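Local atomic coordinates of Rab GDP dissociation inhibitor alpha (Naegleria fowleri, PDB entry 6C87), a protein that probably binds prenylated Rab GTPases in their GDP-bound form, slowing nucleotide release and retrieving them from membranes. Residues A[88-93]-A[219-224]; A[194-199]-A[340-345]. All blocks are in the same frame, centred on the assembly; numbering follows the deposited sequence.

Contact 1. Residues A[88-93]-A[219-224]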
loop_
_atom_site.group_PDB
_atom_site.type_symbol
_atom_site.label_atom_id
_atom_site.label_comp_id
_atom_site.label_asym_id
_atom_site.label_seq_id
_atom_site.Cartn_x
_atom_site.Cartn_y
_atom_site.Cartn_z
ATOM N N PHE A 88 13.619 -23.513 -12.226
ATOM C CA PHE A 88 13.149 -23.872 -10.901
ATOM C C PHE A 88 12.405 -22.699 -10.272
ATOM O O PHE A 88 12.606 -21.536 -10.634
ATOM C CB PHE A 88 14.324 -24.278 -10.009
ATOM C CG PHE A 88 14.944 -25.593 -10.376
ATOM C CD1 PHE A 88 14.163 -26.642 -10.838
ATOM C CD2 PHE A 88 16.309 -25.781 -10.262
ATOM C CE1 PHE A 88 14.735 -27.854 -11.165
ATOM C CE2 PHE A 88 16.887 -26.992 -10.592
ATOM C CZ PHE A 88 16.103 -28.030 -11.036
ATOM N N LEU A 89 11.532 -23.012 -9.320
ATOM C CA LEU A 89 10.840 -21.980 -8.566
ATOM C C LEU A 89 11.487 -21.855 -7.192
ATOM O O LEU A 89 11.635 -22.850 -6.472
ATOM C CB LEU A 89 9.350 -22.295 -8.416
ATOM C CG LEU A 89 8.463 -22.352 -9.664
ATOM C CD1 LEU A 89 8.444 -23.757 -10.294
ATOM C CD2 LEU A 89 7.060 -21.861 -9.343
ATOM N N MET A 90 11.867 -20.631 -6.830
ATOM C CA MET A 90 12.227 -20.341 -5.449
ATOM C C MET A 90 10.985 -20.531 -4.587
ATOM O O MET A 90 9.926 -19.964 -4.877
ATOM C CB MET A 90 12.784 -18.923 -5.336
ATOM C CG MET A 90 12.931 -18.385 -3.922
ATOM S SD MET A 90 14.178 -19.228 -2.921
ATOM C CE MET A 90 15.658 -18.989 -3.905
ATOM N N ALA A 91 11.131 -21.318 -3.516
ATOM C CA ALA A 91 9.992 -21.915 -2.820
ATOM C C ALA A 91 8.929 -20.914 -2.374
ATOM O O ALA A 91 7.733 -21.231 -2.400
ATOM C CB ALA A 91 10.489 -22.713 -1.620
ATOM N N ASN A 92 9.318 -19.710 -1.959
ATOM C CA ASN A 92 8.283 -18.742 -1.581
ATOM C C ASN A 92 8.473 -17.415 -2.306
ATOM O O ASN A 92 8.180 -16.350 -1.754
ATOM C CB ASN A 92 8.244 -18.529 -0.066
ATOM C CG ASN A 92 7.339 -19.526 0.646
ATOM O OD1 ASN A 92 6.176 -19.698 0.281
ATOM N ND2 ASN A 92 7.876 -20.193 1.661
ATOM N N GLY A 93 8.983 -17.476 -3.537
ATOM C CA GLY A 93 9.293 -16.309 -4.329
ATOM C C GLY A 93 8.079 -15.747 -5.033
ATOM O O GLY A 93 6.933 -16.110 -4.763
ATOM N N MET A 219 18.898 -13.135 0.686
ATOM C CA MET A 219 19.596 -14.242 1.332
ATOM C C MET A 219 18.712 -14.907 2.381
ATOM O O MET A 219 18.744 -16.134 2.538
ATOM C CB MET A 219 20.899 -13.746 1.955
ATOM C CG MET A 219 21.792 -12.985 0.990
ATOM S SD MET A 219 23.333 -12.359 1.721
ATOM C CE MET A 219 23.350 -13.181 3.321
ATOM N N ARG A 220 17.911 -14.115 3.106
ATOM C CA ARG A 220 16.983 -14.683 4.081
ATOM C C ARG A 220 15.918 -15.532 3.397
ATOM O O ARG A 220 15.513 -16.575 3.923
ATOM C CB ARG A 220 16.321 -13.576 4.905
ATOM C CG ARG A 220 17.276 -12.685 5.685
ATOM C CD ARG A 220 17.625 -13.236 7.058
ATOM N NE ARG A 220 18.553 -12.348 7.754
ATOM C CZ ARG A 220 18.190 -11.245 8.401
ATOM N NH1 ARG A 220 16.913 -10.894 8.448
ATOM N NH2 ARG A 220 19.102 -10.491 9.001
ATOM N N LEU A 221 15.438 -15.092 2.236
ATOM C CA LEU A 221 14.464 -15.887 1.504
ATOM C C LEU A 221 15.035 -17.251 1.142
ATOM O O LEU A 221 14.361 -18.279 1.301
ATOM C CB LEU A 221 14.037 -15.136 0.244
ATOM C CG LEU A 221 13.106 -15.867 -0.717
ATOM C CD1 LEU A 221 11.771 -16.165 -0.044
ATOM C CD2 LEU A 221 12.918 -15.036 -1.976
ATOM N N TYR A 222 16.291 -17.273 0.681
ATOM C CA TYR A 222 16.959 -18.524 0.348
ATOM C C TYR A 222 17.076 -19.423 1.570
ATOM O O TYR A 222 16.707 -20.600 1.522
ATOM C CB TYR A 222 18.340 -18.224 -0.255
ATOM C CG TYR A 222 19.100 -19.433 -0.791
ATOM C CD1 TYR A 222 19.630 -20.389 0.074
ATOM C CD2 TYR A 222 19.295 -19.614 -2.153
ATOM C CE1 TYR A 222 20.315 -21.492 -0.397
ATOM C CE2 TYR A 222 19.994 -20.720 -2.639
ATOM C CZ TYR A 222 20.493 -21.658 -1.753
ATOM O OH TYR A 222 21.183 -22.761 -2.206
ATOM N N GLU A 223 17.562 -18.874 2.685
ATOM C CA GLU A 223 17.757 -19.677 3.888
ATOM C C GLU A 223 16.431 -20.188 4.449
ATOM O O GLU A 223 16.343 -21.340 4.889
ATOM C CB GLU A 223 18.507 -18.853 4.935
ATOM C CG GLU A 223 18.778 -19.573 6.244
ATOM C CD GLU A 223 19.288 -18.642 7.334
ATOM O OE1 GLU A 223 18.920 -17.445 7.333
ATOM O OE2 GLU A 223 20.061 -19.112 8.195
ATOM N N ASP A 224 15.389 -19.351 4.439
ATOM C CA ASP A 224 14.081 -19.779 4.936
ATOM C C ASP A 224 13.491 -20.886 4.069
ATOM O O ASP A 224 12.983 -21.888 4.586
ATOM C CB ASP A 224 13.127 -18.584 5.019
ATOM C CG ASP A 224 13.334 -17.750 6.277
ATOM O OD1 ASP A 224 13.063 -16.532 6.230
ATOM O OD2 ASP A 224 13.815 -18.298 7.295
#

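Contact 2. Residues A[194-199]-A[340-345]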
loop_
_atom_site.group_PDB
_atom_site.type_symbol
_atom_site.label_atom_id
_atom_site.label_comp_id
_atom_site.label_asym_id
_atom_site.label_seq_id
_atom_site.Cartn_x
_atom_site.Cartn_y
_atom_site.Cartn_z
ATOM N N LEU A 194 27.803 -15.797 -3.151
ATOM C CA LEU A 194 26.857 -15.084 -2.303
ATOM C C LEU A 194 25.852 -14.312 -3.149
ATOM O O LEU A 194 24.636 -14.429 -2.952
ATOM C CB LEU A 194 27.613 -14.156 -1.352
ATOM C CG LEU A 194 26.944 -13.795 -0.026
ATOM C CD1 LEU A 194 26.386 -15.041 0.645
ATOM C CD2 LEU A 194 27.949 -13.107 0.878
ATOM N N GLY A 195 26.340 -13.535 -4.112
ATOM C CA GLY A 195 25.479 -12.703 -4.923
ATOM C C GLY A 195 24.742 -13.463 -6.004
ATOM O O GLY A 195 23.571 -13.171 -6.279
ATOM N N HIS A 196 25.403 -14.438 -6.630
ATOM C CA HIS A 196 24.816 -15.141 -7.766
ATOM C C HIS A 196 24.127 -16.441 -7.372
ATOM O O HIS A 196 23.066 -16.759 -7.909
ATOM C CB HIS A 196 25.881 -15.431 -8.832
ATOM C CG HIS A 196 26.490 -14.200 -9.434
ATOM N ND1 HIS A 196 26.477 -13.948 -10.787
ATOM C CD2 HIS A 196 27.138 -13.157 -8.866
ATOM C CE1 HIS A 196 27.088 -12.801 -11.027
ATOM N NE2 HIS A 196 27.496 -12.299 -9.877
ATOM N N ALA A 197 24.693 -17.198 -6.438
ATOM C CA ALA A 197 24.122 -18.489 -6.082
ATOM C C ALA A 197 23.142 -18.413 -4.918
ATOM O O ALA A 197 22.266 -19.281 -4.816
ATOM C CB ALA A 197 25.234 -19.492 -5.742
ATOM N N VAL A 198 23.262 -17.410 -4.042
ATOM C CA VAL A 198 22.336 -17.266 -2.919
ATOM C C VAL A 198 21.274 -16.213 -3.210
ATOM O O VAL A 198 20.073 -16.493 -3.144
ATOM C CB VAL A 198 23.072 -16.908 -1.616
ATOM C CG1 VAL A 198 22.069 -16.794 -0.487
ATOM C CG2 VAL A 198 24.131 -17.934 -1.289
ATOM N N ALA A 199 21.709 -14.990 -3.510
ATOM C CA ALA A 199 20.786 -13.887 -3.750
ATOM C C ALA A 199 20.240 -13.868 -5.173
ATOM O O ALA A 199 19.282 -13.131 -5.437
ATOM C CB ALA A 199 21.470 -12.557 -3.426
ATOM N N LYS A 340 31.174 -12.925 -19.439
ATOM C CA LYS A 340 30.348 -11.788 -19.048
ATOM C C LYS A 340 28.912 -12.200 -18.747
ATOM O O LYS A 340 28.065 -11.334 -18.515
ATOM C CB LYS A 340 30.355 -10.710 -20.139
ATOM C CG LYS A 340 31.642 -9.918 -20.255
ATOM C CD LYS A 340 32.485 -10.382 -21.429
ATOM C CE LYS A 340 31.859 -9.991 -22.760
ATOM N NZ LYS A 340 32.611 -10.588 -23.898
ATOM N N HIS A 341 28.618 -13.496 -18.749
ATOM C CA HIS A 341 27.293 -14.004 -18.424
ATOM C C HIS A 341 27.448 -15.315 -17.679
ATOM O O HIS A 341 28.305 -16.135 -18.028
ATOM C CB HIS A 341 26.444 -14.224 -19.681
ATOM C CG HIS A 341 26.286 -12.992 -20.519
ATOM N ND1 HIS A 341 27.262 -12.560 -21.392
ATOM C CD2 HIS A 341 25.266 -12.108 -20.625
ATOM C CE1 HIS A 341 26.854 -11.457 -21.994
ATOM N NE2 HIS A 341 25.645 -11.164 -21.549
ATOM N N ASP A 342 26.622 -15.506 -16.654
ATOM C CA ASP A 342 26.630 -16.763 -15.923
ATOM C C ASP A 342 26.133 -17.895 -16.817
ATOM O O ASP A 342 25.369 -17.684 -17.761
ATOM C CB ASP A 342 25.749 -16.667 -14.673
ATOM C CG ASP A 342 26.290 -15.699 -13.625
ATOM O OD1 ASP A 342 27.296 -14.995 -13.890
ATOM O OD2 ASP A 342 25.684 -15.637 -12.528
ATOM N N ILE A 343 26.584 -19.106 -16.518
ATOM C CA ILE A 343 26.052 -20.309 -17.134
ATOM C C ILE A 343 25.228 -21.018 -16.078
ATOM O O ILE A 343 25.625 -21.084 -14.908
ATOM C CB ILE A 343 27.142 -21.254 -17.668
ATOM C CG1 ILE A 343 28.164 -20.491 -18.508
ATOM C CG2 ILE A 343 26.491 -22.362 -18.490
ATOM C CD1 ILE A 343 29.347 -21.349 -18.938
ATOM N N TYR A 344 24.089 -21.553 -16.492
ATOM C CA TYR A 344 23.156 -22.211 -15.597
ATOM C C TYR A 344 23.000 -23.653 -16.039
ATOM O O TYR A 344 22.983 -23.946 -17.241
ATOM C CB TYR A 344 21.796 -21.491 -15.590
ATOM C CG TYR A 344 21.919 -20.022 -15.260
ATOM C CD1 TYR A 344 22.230 -19.095 -16.243
ATOM C CD2 TYR A 344 21.758 -19.565 -13.953
ATOM C CE1 TYR A 344 22.368 -17.757 -15.943
ATOM C CE2 TYR A 344 21.890 -18.220 -13.642
ATOM C CZ TYR A 344 22.197 -17.321 -14.648
ATOM O OH TYR A 344 22.337 -15.979 -14.369
ATOM N N CYS A 345 22.958 -24.557 -15.068
ATOM C CA CYS A 345 22.650 -25.956 -15.340
ATOM C C CYS A 345 21.670 -26.452 -14.289
ATOM O O CYS A 345 21.970 -26.426 -13.090
ATOM C CB CYS A 345 23.908 -26.828 -15.351
ATOM S SG CYS A 345 23.526 -28.564 -15.710
#

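Contact 1. Residues A[88-93]-A[219-224]
Met90 reaches out from the end of strand 89-90 to helix 212-229, where Leu221 and Tyr222 receive it. Its CB starts toward the helix but is still too far off to touch. With CG anti to the backbone N (chi1 168°), the chain then runs out to the leucine: CG packs on Leu221 CD2 at 3.9 Å and lies almost as near to Leu221 CG. Bends at chi2 and chi3 follow. SD passes Leu221 CG at 4.2 Å, and the terminal methyl swings over to the tyrosine, with Met90 CE 4.1 Å from Tyr222 CD2. That methyl comes at the ring obliquely, and the two side chains cross at about a right angle. Met90 and Leu221, by contrast, slide past each other in opposite directions.

The second branch of the leucine serves the turn after the strand: Leu221 CD1 sits 4.0 Å from Asn92 O and 4.2 Å from Asn92 CB. No hydrogen bond joins 88-93 to 219-224, so the contact is apolar packing. The polar ends are tied elsewhere, Tyr222 OH to Ser117 OG and Asn92 OD1 to Arg100 NH1. The first of these bonds anchors the far end of the ring that Met90 meets.

The backbone of 90-93 closes a beta turn, with Gly93 N bonded to Met90 O at 3.0 Å, and Gly93 is the N-cap of helix 94-102. Leu89 meanwhile pairs with Val235 in the antiparallel neighbour 234-237, the strand that follows helix 212-229. What results is a strand end, with the turn that leads into helix 94-102, packed on helix 212-229 chiefly through Met90 with Asn92 beside it, at the edge of the mixed sheet of this GDI-family fold.

Contact 2. Residues A[194-199]-A[340-345]
The imidazole of His196 and the carboxylate of Asp342 meet at their edges, forming a His-carboxylate hydrogen bond between helix 188-198 and the lead-in to strand 343-349. Segment 340-345 places no atom over either face of the ring. Asp342 OD2 comes in at the ND1 edge, in the ring plane, and accepts the N-H of ND1 on its syn lone pair, the side of its other oxygen. The two groups are not coplanar: ring and carboxylate are turned 34° apart. Asp342 OD2 also lies 3.5 Å from His196 CE1, beside the bonded nitrogen on the same edge.

Both residues are buried, and their remaining polar atoms find partners nearby. His196 NE2 is hydrogen-bonded to Asp204 OD1, so the ring is gripped at both nitrogens and its rotation is fixed. Asp342 OD1 accepts from the backbone Gln334 N at the start of helix 334-337, which gives the carboxylate a second hold. A histidine between two aspartates would probably be favoured in its protonated form.

The CB of each residue points toward the other segment, the two CA atoms, of His196 and Asp342, being 8.5 Å apart. His196 holds CG beside the backbone N and anti to the carbonyl carbon (chi1 -63°), which carries the ring out toward Asp342; the turn about chi2 then presents the ND1 edge. Around His196 the helix widens into a pi-type turn: Ala199 N bonds to Leu194 O at 3.0 Å, while the bond from Val198 N to the same oxygen is weak. In segment 340-345, Asp342 O accepts from Thr366 OG1 of strand 360-367. The bond between the segments runs 2.6 Å from His196 ND1 to Asp342 OD2, nearly straight at 169° about its hydrogen.

Overall arrangement
The centres of contacts 1 and 2 lie 15 Å apart, and along the chain their segments alternate: 88-93, 194-199, 219-224, 340-345. Each joins a helix to the same mixed sheet. Contact 1 sets helix 212-229 against strand 89-90, and contact 2 ties helix 188-198 to the residue just before strand 343-349. The helices also touch each other, Tyr222 packing against the backbone carbonyls of Ala197 and Val198, and Met219 against Val198 and Leu194. In this GDI, then, two neighbouring helices each meet the mixed sheet, 212-229 by apolar packing and 188-198 by a buried hydrogen bond.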